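Local atomic coordinates of pyruvate kinase (Cryptosporidium parvum, PDB entry 4DRS), a protein that probably catalyses the last step of glycolysis, passing the phosphoryl group of phosphoenolpyruvate to ADP to give pyruvate and ATP. Residues V104-D109 against Y228-I233; D220-A225 against N254-N259. One frame throughout, in Å; residues are numbered along the deposited sequence.

Interaction 1: residues V104-D109 against Y228-I233; sequences VGIMLD and YNLDFI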
# COMPACT_ATOMS: atom_id res chain seq x y z
N VAL A 104 24.21 -27.39 -20.10
CA VAL A 104 23.77 -28.38 -19.13
C VAL A 104 24.74 -28.42 -17.95
O VAL A 104 25.94 -28.63 -18.14
CB VAL A 104 23.64 -29.79 -19.76
CG1 VAL A 104 23.18 -30.81 -18.73
CG2 VAL A 104 22.69 -29.77 -20.95
N GLY A 105 24.22 -28.22 -16.74
CA GLY A 105 25.02 -28.37 -15.54
C GLY A 105 24.98 -29.81 -15.07
O GLY A 105 24.01 -30.54 -15.34
N ILE A 106 26.02 -30.24 -14.36
CA ILE A 106 26.08 -31.60 -13.83
C ILE A 106 26.24 -31.59 -12.31
O ILE A 106 27.13 -30.92 -11.78
CB ILE A 106 27.17 -32.47 -14.50
CG1 ILE A 106 27.03 -32.39 -16.03
CG2 ILE A 106 27.06 -33.92 -14.05
CD1 ILE A 106 28.17 -33.02 -16.80
N MET A 107 25.36 -32.34 -11.64
CA MET A 107 25.26 -32.37 -10.18
C MET A 107 25.57 -33.77 -9.63
O MET A 107 25.00 -34.77 -10.07
CB MET A 107 23.84 -31.95 -9.75
CG MET A 107 23.48 -32.22 -8.29
SD MET A 107 21.77 -31.81 -7.86
CE MET A 107 21.83 -30.02 -7.75
N LEU A 108 26.48 -33.81 -8.66
CA LEU A 108 26.74 -35.03 -7.91
C LEU A 108 26.00 -34.93 -6.57
O LEU A 108 26.19 -33.98 -5.80
CB LEU A 108 28.24 -35.23 -7.72
CG LEU A 108 28.76 -36.46 -6.95
CD1 LEU A 108 30.16 -36.83 -7.42
CD2 LEU A 108 28.75 -36.21 -5.45
N ASP A 109 25.13 -35.91 -6.32
CA ASP A 109 24.33 -35.98 -5.10
C ASP A 109 24.95 -37.08 -4.24
O ASP A 109 24.95 -38.25 -4.64
CB ASP A 109 22.87 -36.32 -5.45
CG ASP A 109 21.93 -36.21 -4.26
OD1 ASP A 109 22.23 -36.74 -3.16
OD2 ASP A 109 20.84 -35.61 -4.43
N TYR A 228 36.55 -34.59 -12.34
CA TYR A 228 35.92 -34.43 -13.64
C TYR A 228 35.23 -33.07 -13.84
O TYR A 228 34.47 -32.89 -14.79
CB TYR A 228 34.95 -35.58 -13.93
CG TYR A 228 35.61 -36.94 -13.87
CD1 TYR A 228 36.78 -37.20 -14.59
CD2 TYR A 228 35.08 -37.96 -13.08
CE1 TYR A 228 37.40 -38.43 -14.53
CE2 TYR A 228 35.69 -39.20 -13.02
CZ TYR A 228 36.84 -39.43 -13.75
OH TYR A 228 37.45 -40.66 -13.69
N ASN A 229 35.50 -32.13 -12.93
CA ASN A 229 35.05 -30.75 -13.09
C ASN A 229 33.51 -30.60 -13.14
O ASN A 229 32.97 -29.94 -14.03
CB ASN A 229 35.71 -30.14 -14.35
CG ASN A 229 35.63 -28.63 -14.38
OD1 ASN A 229 35.45 -27.98 -13.36
ND2 ASN A 229 35.78 -28.06 -15.57
N LEU A 230 32.83 -31.22 -12.19
CA LEU A 230 31.38 -31.09 -12.08
C LEU A 230 30.97 -29.71 -11.54
O LEU A 230 31.81 -28.95 -11.08
CB LEU A 230 30.78 -32.24 -11.25
CG LEU A 230 30.41 -33.52 -12.02
CD1 LEU A 230 31.62 -34.19 -12.65
CD2 LEU A 230 29.67 -34.51 -11.12
N ASP A 231 29.68 -29.40 -11.60
CA ASP A 231 29.20 -28.05 -11.29
C ASP A 231 28.54 -27.90 -9.93
O ASP A 231 28.58 -26.81 -9.33
CB ASP A 231 28.27 -27.58 -12.40
CG ASP A 231 28.85 -27.82 -13.77
OD1 ASP A 231 29.83 -27.13 -14.12
OD2 ASP A 231 28.32 -28.70 -14.49
N PHE A 232 27.94 -28.97 -9.43
CA PHE A 232 27.23 -28.93 -8.16
C PHE A 232 27.50 -30.18 -7.33
O PHE A 232 27.64 -31.29 -7.87
CB PHE A 232 25.71 -28.78 -8.38
CG PHE A 232 25.34 -27.70 -9.35
CD1 PHE A 232 25.31 -26.37 -8.96
CD2 PHE A 232 25.03 -28.01 -10.67
CE1 PHE A 232 24.98 -25.37 -9.86
CE2 PHE A 232 24.69 -27.02 -11.57
CZ PHE A 232 24.67 -25.69 -11.17
N ILE A 233 27.58 -29.98 -6.01
CA ILE A 233 27.59 -31.07 -5.05
C ILE A 233 26.33 -30.92 -4.20
O ILE A 233 26.21 -29.98 -3.41
CB ILE A 233 28.84 -31.03 -4.14
CG1 ILE A 233 30.13 -31.20 -4.96
CG2 ILE A 233 28.77 -32.13 -3.08
CD1 ILE A 233 31.40 -30.85 -4.22
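Asp231 holds both polar backbone atoms of Ile106, N through its carboxylate and O through its own N-H. Its CB lies 3.6 Å from Ile106 O and its CG 3.8 Å from Ile106 N; CG is anti to the carbonyl carbon (chi1 -48°), which swings the carboxylate along strand 105-109. OD2 takes the N-H of Ile106 at 2.8 Å through its anti lone pair and lies near Gly105 CA; OD1 forms a salt bridge with Arg461. Ile106 O accepts two backbone donors, Asp231 N at 3.0 Å in the carbonyl plane and Phe232 N at 3.2 Å, tilted out of it. From here the chains run as parallel neighbours, the third and fourth strands of the TIM barrel, with Leu108 N bonded to Phe232 O at 2.9 Å. Met107 and Phe232 project from the same face and cross at about a right angle, their CB atoms 3.9 Å apart. Bent at chi3 (-77°), Met107 brings CE back to Phe232 CB, whereas the Phe232 ring turns an edge to Gly105 CA. Leu108 and Ile233 point to the reverse face; Leu230 fits its CD2 against Leu108 CB at 3.8 Å and its CG against Ile106 CG2.

Interaction 2: residues D220-A225 against N254-N259; sequences DIVDFA and NTQYSN
With chi1 at 176°, Val222 carries CG1 anti to its backbone N and CG2 anti to its carbonyl carbon, and both methyls lie against one face of the Asn254 amide. Asn254 sets its CG anti to its own carbonyl carbon (chi1 -74°), which brings the amide to the valine: CG1 meets OD1 at 3.5 Å, and CG2 lies 3.7 Å from ND2. The two side chains cross at about a right angle. Gln256 completes this grouping. Its CG, placed by the first torsion, lies over the centre of the Tyr257 ring; the bend at chi2 then directs the amide to Asn254, so that NE2 reaches Asn254 OD1 at 3.3 Å, in the carbonyl plane on a lone pair, and comes within 3.8 Å of Val222 CG1. Tyr257 extends to the helix, where its OH donates to Asp223 OD1 at 3.0 Å, approaching nearly along the C-O axis of the carboxylate. OD1 lies near the plane of the ring, at its edge, but the carboxylate itself is turned 72° from that plane. Next to this bond, Tyr257 CE2 passes 3.7 Å from Val222 O. Asn254 ND2 is held separately by Ile250 O, which fixes the other end of the amide. Thr255 to Ser258 form a type I beta turn, placing Gln256 and Tyr257 at its two central positions. The contact is surface packing on the outside of the barrel: it joins helix 215-226, around its wider pi-type turn, to the loop that leads from helix 241-252 to strand 266-271, while Val222 and Ile221 also rest on Ile250 of helix 241-252.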
# COMPACT_ATOMS: atom_id res chain seq x y z
N ASP A 220 34.10 -39.58 -3.50
CA ASP A 220 33.27 -39.13 -4.61
C ASP A 220 33.44 -37.64 -4.90
O ASP A 220 33.43 -37.23 -6.06
CB ASP A 220 31.80 -39.45 -4.35
CG ASP A 220 31.52 -40.94 -4.27
OD1 ASP A 220 32.25 -41.73 -4.92
OD2 ASP A 220 30.56 -41.32 -3.57
N ILE A 221 33.59 -36.84 -3.85
CA ILE A 221 33.74 -35.39 -4.00
C ILE A 221 35.07 -35.07 -4.69
O ILE A 221 35.09 -34.34 -5.69
CB ILE A 221 33.64 -34.65 -2.64
CG1 ILE A 221 32.19 -34.63 -2.16
CG2 ILE A 221 34.18 -33.23 -2.76
CD1 ILE A 221 32.02 -34.32 -0.68
N VAL A 222 36.16 -35.63 -4.16
CA VAL A 222 37.50 -35.37 -4.67
C VAL A 222 37.73 -36.06 -6.00
O VAL A 222 38.13 -35.42 -6.97
CB VAL A 222 38.59 -35.80 -3.66
CG1 VAL A 222 39.98 -35.60 -4.25
CG2 VAL A 222 38.45 -35.04 -2.35
N ASP A 223 37.46 -37.37 -6.05
CA ASP A 223 37.85 -38.20 -7.20
C ASP A 223 36.80 -38.31 -8.30
O ASP A 223 37.01 -39.02 -9.29
CB ASP A 223 38.26 -39.60 -6.74
CG ASP A 223 39.61 -39.62 -6.07
OD1 ASP A 223 40.53 -38.91 -6.54
OD2 ASP A 223 39.77 -40.34 -5.06
N PHE A 224 35.68 -37.61 -8.15
CA PHE A 224 34.71 -37.54 -9.23
C PHE A 224 34.29 -36.10 -9.54
O PHE A 224 34.55 -35.60 -10.63
CB PHE A 224 33.50 -38.44 -8.95
CG PHE A 224 32.75 -38.83 -10.19
CD1 PHE A 224 32.97 -40.06 -10.79
CD2 PHE A 224 31.84 -37.95 -10.77
CE1 PHE A 224 32.28 -40.42 -11.94
CE2 PHE A 224 31.14 -38.30 -11.92
CZ PHE A 224 31.36 -39.54 -12.50
N ALA A 225 33.65 -35.44 -8.57
CA ALA A 225 33.18 -34.06 -8.73
C ALA A 225 34.31 -33.07 -9.07
O ALA A 225 34.21 -32.32 -10.03
CB ALA A 225 32.41 -33.60 -7.50
N ASN A 254 42.04 -29.78 -1.98
CA ASN A 254 42.13 -30.71 -3.10
C ASN A 254 42.05 -29.97 -4.42
O ASN A 254 40.98 -29.86 -5.02
CB ASN A 254 41.04 -31.78 -3.00
CG ASN A 254 41.34 -32.81 -1.93
OD1 ASN A 254 42.05 -33.78 -2.17
ND2 ASN A 254 40.79 -32.60 -0.74
N THR A 255 43.19 -29.46 -4.85
CA THR A 255 43.30 -28.68 -6.07
C THR A 255 44.24 -29.37 -7.06
O THR A 255 44.67 -28.78 -8.05
CB THR A 255 43.82 -27.26 -5.78
OG1 THR A 255 45.13 -27.34 -5.20
CG2 THR A 255 42.89 -26.50 -4.83
N GLN A 256 44.56 -30.63 -6.78
CA GLN A 256 45.47 -31.42 -7.62
C GLN A 256 44.95 -31.63 -9.05
O GLN A 256 45.73 -31.88 -9.96
CB GLN A 256 45.83 -32.76 -6.97
CG GLN A 256 44.71 -33.79 -6.88
CD GLN A 256 43.84 -33.60 -5.65
OE1 GLN A 256 43.41 -32.49 -5.35
NE2 GLN A 256 43.56 -34.69 -4.94
N TYR A 257 43.63 -31.52 -9.23
CA TYR A 257 43.03 -31.73 -10.54
C TYR A 257 42.76 -30.43 -11.30
O TYR A 257 42.22 -30.46 -12.40
CB TYR A 257 41.75 -32.57 -10.43
CG TYR A 257 41.98 -33.97 -9.89
CD1 TYR A 257 42.77 -34.88 -10.60
CD2 TYR A 257 41.41 -34.38 -8.69
CE1 TYR A 257 42.99 -36.16 -10.11
CE2 TYR A 257 41.62 -35.66 -8.19
CZ TYR A 257 42.41 -36.55 -8.91
OH TYR A 257 42.63 -37.82 -8.44
N SER A 258 43.16 -29.30 -10.71
CA SER A 258 42.92 -28.00 -11.33
C SER A 258 44.08 -27.01 -11.16
O SER A 258 43.87 -25.82 -10.93
CB SER A 258 41.61 -27.39 -10.80
OG SER A 258 41.67 -27.22 -9.40
N ASN A 259 45.30 -27.52 -11.30
CA ASN A 259 46.53 -26.71 -11.24
C ASN A 259 46.64 -25.78 -10.03
O ASN A 259 47.09 -24.63 -10.15
CB ASN A 259 46.71 -25.90 -12.53
CG ASN A 259 47.07 -26.77 -13.72
OD1 ASN A 259 48.13 -27.39 -13.75
ND2 ASN A 259 46.18 -26.82 -14.70

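Overall arrangement
Followed from the N terminus, the chain lays down strand 105-109, passes through the strands of the mixed six-stranded sheet, and returns by helix 215-226 to strand 232-235, where interaction 1 closes a loop of 118 residues. Interaction 2 closes a shorter one of 28 residues, from that helix through strand 232-235 and helix 241-252 to the loop before strand 266-271. The two loops cross, because 220-225 precedes 228-233 and 254-259 follows it. Their centres are 12 Å apart, one in the buried barrel wall and the other on the outer surface. Helix 215-226 links them: Ala225 O probably accepts from Leu230 N at 2.8 Å, and Phe224 packs on Leu108.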